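Local atomic coordinates of tyrocidine synthetase 3 (Brevibacillus brevis, PDB entry 2JGP), a protein that probably forms peptide bonds in the nonribosomal assembly of the antibiotic tyrocidine, through a condensation domain joined to a peptidyl carrier domain. Residues Phe293-Gln305 and Gln459-Thr470. Numbering follows the deposited sequence.
Sequences FTRPSTQSFAGDQ and QHAKFDLTFSAT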
ATOM      1  N   PHE A 293      -8.233  28.697  -4.000  1.00 52.93           N
ATOM      2  CA  PHE A 293      -7.387  29.444  -4.916  1.00 52.66           C
ATOM      3  C   PHE A 293      -7.388  28.720  -6.251  1.00 52.67           C
ATOM      4  O   PHE A 293      -7.662  27.521  -6.315  1.00 52.41           O
ATOM      5  CB  PHE A 293      -5.966  29.533  -4.358  1.00 52.52           C
ATOM      6  CG  PHE A 293      -5.909  29.954  -2.915  1.00 51.85           C
ATOM      7  CD1 PHE A 293      -5.596  29.036  -1.920  1.00 52.02           C
ATOM      8  CD2 PHE A 293      -6.187  31.261  -2.553  1.00 51.40           C
ATOM      9  CE1 PHE A 293      -5.555  29.416  -0.584  1.00 52.31           C
ATOM     10  CE2 PHE A 293      -6.145  31.654  -1.225  1.00 52.13           C
ATOM     11  CZ  PHE A 293      -5.828  30.729  -0.237  1.00 51.92           C
ATOM     12  N   THR A 294      -7.087  29.455  -7.310  1.00 52.84           N
ATOM     13  CA  THR A 294      -7.038  28.899  -8.654  1.00 53.23           C
ATOM     14  C   THR A 294      -5.958  27.832  -8.732  1.00 53.63           C
ATOM     15  O   THR A 294      -4.892  27.978  -8.136  1.00 53.56           O
ATOM     16  CB  THR A 294      -6.738  30.008  -9.695  1.00 53.14           C
ATOM     17  OG1 THR A 294      -7.747  31.021  -9.620  1.00 53.18           O
ATOM     18  CG2 THR A 294      -6.690  29.444 -11.107  1.00 53.41           C
ATOM     19  N   ARG A 295      -6.241  26.749  -9.447  1.00 54.22           N
ATOM     20  CA  ARG A 295      -5.276  25.673  -9.610  1.00 54.67           C
ATOM     21  C   ARG A 295      -4.082  26.193 -10.417  1.00 54.99           C
ATOM     22  O   ARG A 295      -4.268  26.761 -11.494  1.00 54.86           O
ATOM     23  CB  ARG A 295      -5.916  24.473 -10.308  1.00 54.76           C
ATOM     24  CG  ARG A 295      -4.973  23.300 -10.522  1.00 55.04           C
ATOM     25  CD  ARG A 295      -5.667  22.178 -11.271  1.00 56.28           C
ATOM     26  NE  ARG A 295      -6.739  21.611 -10.467  1.00 56.84           N
ATOM     27  CZ  ARG A 295      -6.569  20.694  -9.519  1.00 57.62           C
ATOM     28  NH1 ARG A 295      -5.367  20.197  -9.253  1.00 58.09           N
ATOM     29  NH2 ARG A 295      -7.619  20.259  -8.847  1.00 58.93           N
ATOM     30  N   PRO A 296      -2.856  26.026  -9.885  1.00 55.65           N
ATOM     31  CA  PRO A 296      -1.670  26.431 -10.639  1.00 56.32           C
ATOM     32  C   PRO A 296      -1.530  25.643 -11.939  1.00 57.22           C
ATOM     33  O   PRO A 296      -1.988  24.503 -12.017  1.00 57.33           O
ATOM     34  CB  PRO A 296      -0.513  26.091  -9.689  1.00 56.21           C
ATOM     35  CG  PRO A 296      -1.104  25.952  -8.365  1.00 55.97           C
ATOM     36  CD  PRO A 296      -2.497  25.468  -8.568  1.00 55.69           C
ATOM     37  N   SER A 297      -0.895  26.237 -12.942  1.00 58.56           N
ATOM     38  CA  SER A 297      -0.712  25.559 -14.230  1.00 59.60           C
ATOM     39  C   SER A 297       0.375  24.482 -14.183  1.00 60.32           C
ATOM     40  O   SER A 297       0.460  23.648 -15.086  1.00 60.76           O
ATOM     41  CB  SER A 297      -0.392  26.559 -15.334  1.00 59.84           C
ATOM     42  OG  SER A 297      -0.422  25.909 -16.592  1.00 60.71           O
ATOM     43  N   THR A 298       1.212  24.520 -13.149  1.00 60.92           N
ATOM     44  CA  THR A 298       2.183  23.465 -12.888  1.00 61.43           C
ATOM     45  C   THR A 298       1.902  22.940 -11.490  1.00 61.69           C
ATOM     46  O   THR A 298       1.512  23.703 -10.611  1.00 61.49           O
ATOM     47  CB  THR A 298       3.629  23.989 -12.955  1.00 61.58           C
ATOM     48  OG1 THR A 298       3.912  24.791 -11.802  1.00 62.60           O
ATOM     49  CG2 THR A 298       3.853  24.827 -14.208  1.00 61.82           C
ATOM     50  N   GLN A 299       2.098  21.646 -11.269  1.00 62.00           N
ATOM     51  CA  GLN A 299       1.782  21.085  -9.965  1.00 62.25           C
ATOM     52  C   GLN A 299       2.636  21.723  -8.868  1.00 61.53           C
ATOM     53  O   GLN A 299       3.817  22.007  -9.058  1.00 61.89           O
ATOM     54  CB  GLN A 299       1.915  19.564  -9.938  1.00 62.70           C
ATOM     55  CG  GLN A 299       1.569  18.987  -8.572  1.00 64.17           C
ATOM     56  CD  GLN A 299       0.908  17.628  -8.631  1.00 66.27           C
ATOM     57  OE1 GLN A 299       0.969  16.925  -9.643  1.00 68.24           O
ATOM     58  NE2 GLN A 299       0.261  17.253  -7.535  1.00 68.04           N
ATOM     59  N   SER A 300       1.975  21.990  -7.749  1.00 60.96           N
ATOM     60  CA  SER A 300       2.581  22.547  -6.561  1.00 60.20           C
ATOM     61  C   SER A 300       2.589  21.439  -5.525  1.00 59.69           C
ATOM     62  O   SER A 300       1.579  20.768  -5.329  1.00 59.49           O
ATOM     63  CB  SER A 300       1.745  23.732  -6.073  1.00 60.16           C
ATOM     64  OG  SER A 300       2.272  24.301  -4.893  1.00 59.56           O
ATOM     65  N   PHE A 301       3.729  21.236  -4.876  1.00 58.92           N
ATOM     66  CA  PHE A 301       3.867  20.157  -3.905  1.00 58.59           C
ATOM     67  C   PHE A 301       3.841  20.636  -2.454  1.00 57.83           C
ATOM     68  O   PHE A 301       3.870  19.818  -1.538  1.00 57.26           O
ATOM     69  CB  PHE A 301       5.141  19.376  -4.202  1.00 58.86           C
ATOM     70  CG  PHE A 301       5.108  18.679  -5.527  1.00 59.91           C
ATOM     71  CD1 PHE A 301       5.836  19.157  -6.603  1.00 61.27           C
ATOM     72  CD2 PHE A 301       4.314  17.550  -5.706  1.00 61.24           C
ATOM     73  CE1 PHE A 301       5.793  18.513  -7.835  1.00 61.94           C
ATOM     74  CE2 PHE A 301       4.269  16.899  -6.933  1.00 62.04           C
ATOM     75  CZ  PHE A 301       5.009  17.384  -7.999  1.00 61.59           C
ATOM     76  N   ALA A 302       3.779  21.951  -2.252  1.00 56.93           N
ATOM     77  CA  ALA A 302       3.661  22.513  -0.916  1.00 56.69           C
ATOM     78  C   ALA A 302       2.401  21.961  -0.261  1.00 56.69           C
ATOM     79  O   ALA A 302       1.323  21.959  -0.861  1.00 55.58           O
ATOM     80  CB  ALA A 302       3.614  24.037  -0.972  1.00 56.64           C
ATOM     81  N   GLY A 303       2.551  21.468   0.963  1.00 57.05           N
ATOM     82  CA  GLY A 303       1.453  20.829   1.665  1.00 57.31           C
ATOM     83  C   GLY A 303       1.336  21.278   3.102  1.00 57.98           C
ATOM     84  O   GLY A 303       2.245  21.904   3.663  1.00 57.37           O
ATOM     85  N   ASP A 304       0.183  20.979   3.681  1.00 58.76           N
ATOM     86  CA  ASP A 304      -0.024  21.078   5.116  1.00 59.87           C
ATOM     87  C   ASP A 304      -0.993  19.986   5.517  1.00 60.22           C
ATOM     88  O   ASP A 304      -1.518  19.285   4.660  1.00 59.82           O
ATOM     89  CB  ASP A 304      -0.603  22.430   5.495  1.00 60.05           C
ATOM     90  CG  ASP A 304      -0.009  22.973   6.786  1.00 61.73           C
ATOM     91  OD1 ASP A 304       0.070  22.221   7.798  1.00 61.19           O
ATOM     92  OD2 ASP A 304       0.378  24.155   6.767  1.00 63.39           O
ATOM     93  N   GLN A 305      -1.228  19.852   6.819  1.00 61.35           N
ATOM     94  CA  GLN A 305      -2.083  18.792   7.337  1.00 62.21           C
ATOM     95  C   GLN A 305      -2.993  19.306   8.440  1.00 62.25           C
ATOM     96  O   GLN A 305      -2.654  20.255   9.142  1.00 61.92           O
ATOM     97  CB  GLN A 305      -1.230  17.634   7.871  1.00 62.91           C
ATOM     98  CG  GLN A 305      -2.050  16.522   8.528  1.00 65.41           C
ATOM     99  CD  GLN A 305      -1.245  15.277   8.853  1.00 68.95           C
ATOM    100  OE1 GLN A 305      -0.176  15.036   8.283  1.00 71.42           O
ATOM    101  NE2 GLN A 305      -1.771  14.462   9.766  1.00 70.80           N
ATOM    102  N   GLN A 459       4.136  18.253   4.890  1.00 73.96           N
ATOM    103  CA  GLN A 459       4.645  19.463   4.247  1.00 73.77           C
ATOM    104  C   GLN A 459       4.850  19.287   2.736  1.00 73.19           C
ATOM    105  O   GLN A 459       4.981  20.274   2.011  1.00 73.24           O
ATOM    106  CB  GLN A 459       5.948  19.917   4.910  1.00 74.05           C
ATOM    107  CG  GLN A 459       5.801  20.331   6.379  1.00 74.85           C
ATOM    108  CD  GLN A 459       5.079  21.662   6.560  1.00 76.17           C
ATOM    109  OE1 GLN A 459       3.876  21.773   6.310  1.00 77.50           O
ATOM    110  NE2 GLN A 459       5.811  22.676   7.012  1.00 76.46           N
ATOM    111  N   HIS A 460       4.884  18.036   2.277  1.00 72.42           N
ATOM    112  CA  HIS A 460       4.918  17.713   0.850  1.00 71.79           C
ATOM    113  C   HIS A 460       3.626  16.987   0.486  1.00 70.69           C
ATOM    114  O   HIS A 460       3.286  15.974   1.102  1.00 70.94           O
ATOM    115  CB  HIS A 460       6.132  16.833   0.536  1.00 72.06           C
ATOM    116  CG  HIS A 460       6.173  16.319  -0.873  1.00 72.82           C
ATOM    117  ND1 HIS A 460       6.837  16.976  -1.886  1.00 73.95           N
ATOM    118  CD2 HIS A 460       5.647  15.202  -1.431  1.00 73.63           C
ATOM    119  CE1 HIS A 460       6.711  16.290  -3.010  1.00 74.19           C
ATOM    120  NE2 HIS A 460       5.992  15.209  -2.761  1.00 73.77           N
ATOM    121  N   ALA A 461       2.907  17.502  -0.508  1.00 69.06           N
ATOM    122  CA  ALA A 461       1.646  16.897  -0.937  1.00 67.82           C
ATOM    123  C   ALA A 461       1.692  16.543  -2.421  1.00 66.72           C
ATOM    124  O   ALA A 461       1.624  17.427  -3.271  1.00 66.03           O
ATOM    125  CB  ALA A 461       0.486  17.841  -0.646  1.00 67.79           C
ATOM    126  N   LYS A 462       1.807  15.250  -2.732  1.00 65.55           N
ATOM    127  CA  LYS A 462       1.838  14.804  -4.132  1.00 64.85           C
ATOM    128  C   LYS A 462       0.484  14.993  -4.828  1.00 63.55           C
ATOM    129  O   LYS A 462       0.435  15.267  -6.028  1.00 63.93           O
ATOM    130  CB  LYS A 462       2.269  13.338  -4.236  1.00 65.20           C
ATOM    131  CG  LYS A 462       2.596  12.891  -5.665  1.00 66.34           C
ATOM    132  CD  LYS A 462       2.724  11.370  -5.772  1.00 68.09           C
ATOM    133  CE  LYS A 462       2.567  10.893  -7.216  1.00 68.77           C
ATOM    134  NZ  LYS A 462       2.317   9.421  -7.297  1.00 69.73           N
ATOM    135  N   PHE A 463      -0.601  14.865  -4.070  1.00 61.76           N
ATOM    136  CA  PHE A 463      -1.956  14.939  -4.620  1.00 60.60           C
ATOM    137  C   PHE A 463      -2.695  16.145  -4.064  1.00 59.85           C
ATOM    138  O   PHE A 463      -2.243  16.738  -3.089  1.00 59.16           O
ATOM    139  CB  PHE A 463      -2.708  13.658  -4.281  1.00 60.43           C
ATOM    140  CG  PHE A 463      -2.028  12.424  -4.779  1.00 60.00           C
ATOM    141  CD1 PHE A 463      -1.203  11.687  -3.943  1.00 60.51           C
ATOM    142  CD2 PHE A 463      -2.193  12.012  -6.092  1.00 59.90           C
ATOM    143  CE1 PHE A 463      -0.561  10.546  -4.406  1.00 60.04           C
ATOM    144  CE2 PHE A 463      -1.551  10.877  -6.566  1.00 60.48           C
ATOM    145  CZ  PHE A 463      -0.733  10.142  -5.719  1.00 60.30           C
ATOM    146  N   ASP A 464      -3.824  16.506  -4.681  1.00 59.12           N
ATOM    147  CA  ASP A 464      -4.640  17.630  -4.198  1.00 58.64           C
ATOM    148  C   ASP A 464      -4.871  17.476  -2.715  1.00 58.42           C
ATOM    149  O   ASP A 464      -4.736  18.426  -1.945  1.00 57.77           O
ATOM    150  CB  ASP A 464      -5.999  17.680  -4.891  1.00 58.77           C
ATOM    151  CG  ASP A 464      -5.913  18.169  -6.307  1.00 58.76           C
ATOM    152  OD1 ASP A 464      -4.789  18.349  -6.813  1.00 59.13           O
ATOM    153  OD2 ASP A 464      -6.981  18.376  -6.913  1.00 59.90           O
ATOM    154  N   LEU A 465      -5.232  16.261  -2.323  1.00 58.35           N
ATOM    155  CA  LEU A 465      -5.269  15.914  -0.919  1.00 58.80           C
ATOM    156  C   LEU A 465      -5.182  14.406  -0.703  1.00 58.47           C
ATOM    157  O   LEU A 465      -5.583  13.615  -1.562  1.00 57.98           O
ATOM    158  CB  LEU A 465      -6.510  16.514  -0.242  1.00 59.43           C
ATOM    159  CG  LEU A 465      -7.878  15.863  -0.443  1.00 60.48           C
ATOM    160  CD1 LEU A 465      -8.100  14.814   0.609  1.00 62.14           C
ATOM    161  CD2 LEU A 465      -8.985  16.912  -0.361  1.00 61.54           C
ATOM    162  N   THR A 466      -4.604  14.029   0.433  1.00 58.35           N
ATOM    163  CA  THR A 466      -4.533  12.641   0.857  1.00 58.57           C
ATOM    164  C   THR A 466      -5.315  12.523   2.153  1.00 59.04           C
ATOM    165  O   THR A 466      -5.009  13.213   3.130  1.00 58.36           O
ATOM    166  CB  THR A 466      -3.082  12.202   1.098  1.00 58.75           C
ATOM    167  OG1 THR A 466      -2.364  12.246  -0.139  1.00 58.16           O
ATOM    168  CG2 THR A 466      -3.029  10.793   1.671  1.00 58.63           C
ATOM    169  N   PHE A 467      -6.328  11.657   2.145  1.00 59.21           N
ATOM    170  CA  PHE A 467      -7.230  11.490   3.274  1.00 60.13           C
ATOM    171  C   PHE A 467      -6.789  10.233   4.013  1.00 60.73           C
ATOM    172  O   PHE A 467      -6.736   9.165   3.416  1.00 60.29           O
ATOM    173  CB  PHE A 467      -8.667  11.344   2.762  1.00 60.35           C
ATOM    174  CG  PHE A 467      -9.696  11.200   3.849  1.00 61.07           C
ATOM    175  CD1 PHE A 467     -10.457  12.288   4.247  1.00 61.89           C
ATOM    176  CD2 PHE A 467      -9.917   9.972   4.464  1.00 61.77           C
ATOM    177  CE1 PHE A 467     -11.411  12.158   5.243  1.00 61.49           C
ATOM    178  CE2 PHE A 467     -10.867   9.840   5.459  1.00 61.92           C
ATOM    179  CZ  PHE A 467     -11.615  10.935   5.847  1.00 62.08           C
ATOM    180  N   SER A 468      -6.449  10.369   5.291  1.00 61.62           N
ATOM    181  CA  SER A 468      -5.910   9.265   6.081  1.00 62.69           C
ATOM    182  C   SER A 468      -6.737   9.017   7.335  1.00 63.36           C
ATOM    183  O   SER A 468      -6.883   9.907   8.173  1.00 63.82           O
ATOM    184  CB  SER A 468      -4.472   9.559   6.495  1.00 62.69           C
ATOM    185  OG  SER A 468      -3.615   9.559   5.369  1.00 64.61           O
ATOM    186  N   ALA A 469      -7.277   7.811   7.463  1.00 63.86           N
ATOM    187  CA  ALA A 469      -7.942   7.401   8.694  1.00 64.43           C
ATOM    188  C   ALA A 469      -6.960   6.553   9.501  1.00 65.07           C
ATOM    189  O   ALA A 469      -6.301   5.671   8.950  1.00 64.96           O
ATOM    190  CB  ALA A 469      -9.208   6.620   8.379  1.00 64.29           C
ATOM    191  N   THR A 470      -6.839   6.840  10.794  1.00 66.07           N
ATOM    192  CA  THR A 470      -5.943   6.086  11.670  1.00 67.09           C
ATOM    193  C   THR A 470      -6.669   5.672  12.949  1.00 68.16           C
ATOM    194  O   THR A 470      -7.179   6.519  13.681  1.00 68.12           O
ATOM    195  CB  THR A 470      -4.692   6.911  12.033  1.00 67.17           C
ATOM    196  OG1 THR A 470      -4.021   7.309  10.830  1.00 67.17           O
ATOM    197  CG2 THR A 470      -3.736   6.101  12.897  1.00 67.21           C
TER
HETATM  198  O   HOH W   1      -0.097  19.041  -4.377  1.00 61.49           O
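Arg295 meets Asp464 end-on, and each carboxylate oxygen takes a nearly straight bond from a different guanidinium nitrogen. NH2 of Arg295 lies 2.8 Å from OD2 of Asp464 and NH1 lies 3.1 Å from OD1, both on the syn side of the acid. The acid's oxygens lie near the guanidinium plane, whereas the nitrogens stand out of the carboxylate plane, the two planes being 26° apart. The arginine runs out straight from the backbone and turns at chi3 (-66°), and the paired bonds fix the guanidinium's rotation, edge to edge with the buried Asp464.

Further along, the backbones join through a single bridge between Ala302 and His460. The amide of Ala461 gives a straight bond to Phe301 O (N to O 2.7 Å), an oxygen also approached by the CA-H of His460. In the other direction Gly303 N donates to Gln459 O at 2.9 Å, a more bent bond that reaches the carbonyl from above its plane. One water sits 2.6 Å from both Ser300 O and Ala461 O and joins the two carbonyls. Lys462 O accepts from Asn425. The side chains of Phe301 and His460 lie alongside each other, pointing the same way, with ring planes 6° apart but little face-to-face overlap; CB of Phe301 touches CE1 of His460.

The contact ties together two loops that lead into strands 303-309 and 465-471 of the condensation domain. Strand 476-483 lies between these strands in the sheet, antiparallel to both; Asp304 pairs with Tyr482 and Thr466 with Glu481, while Leu465 and Ala469 pack on helix 329-345.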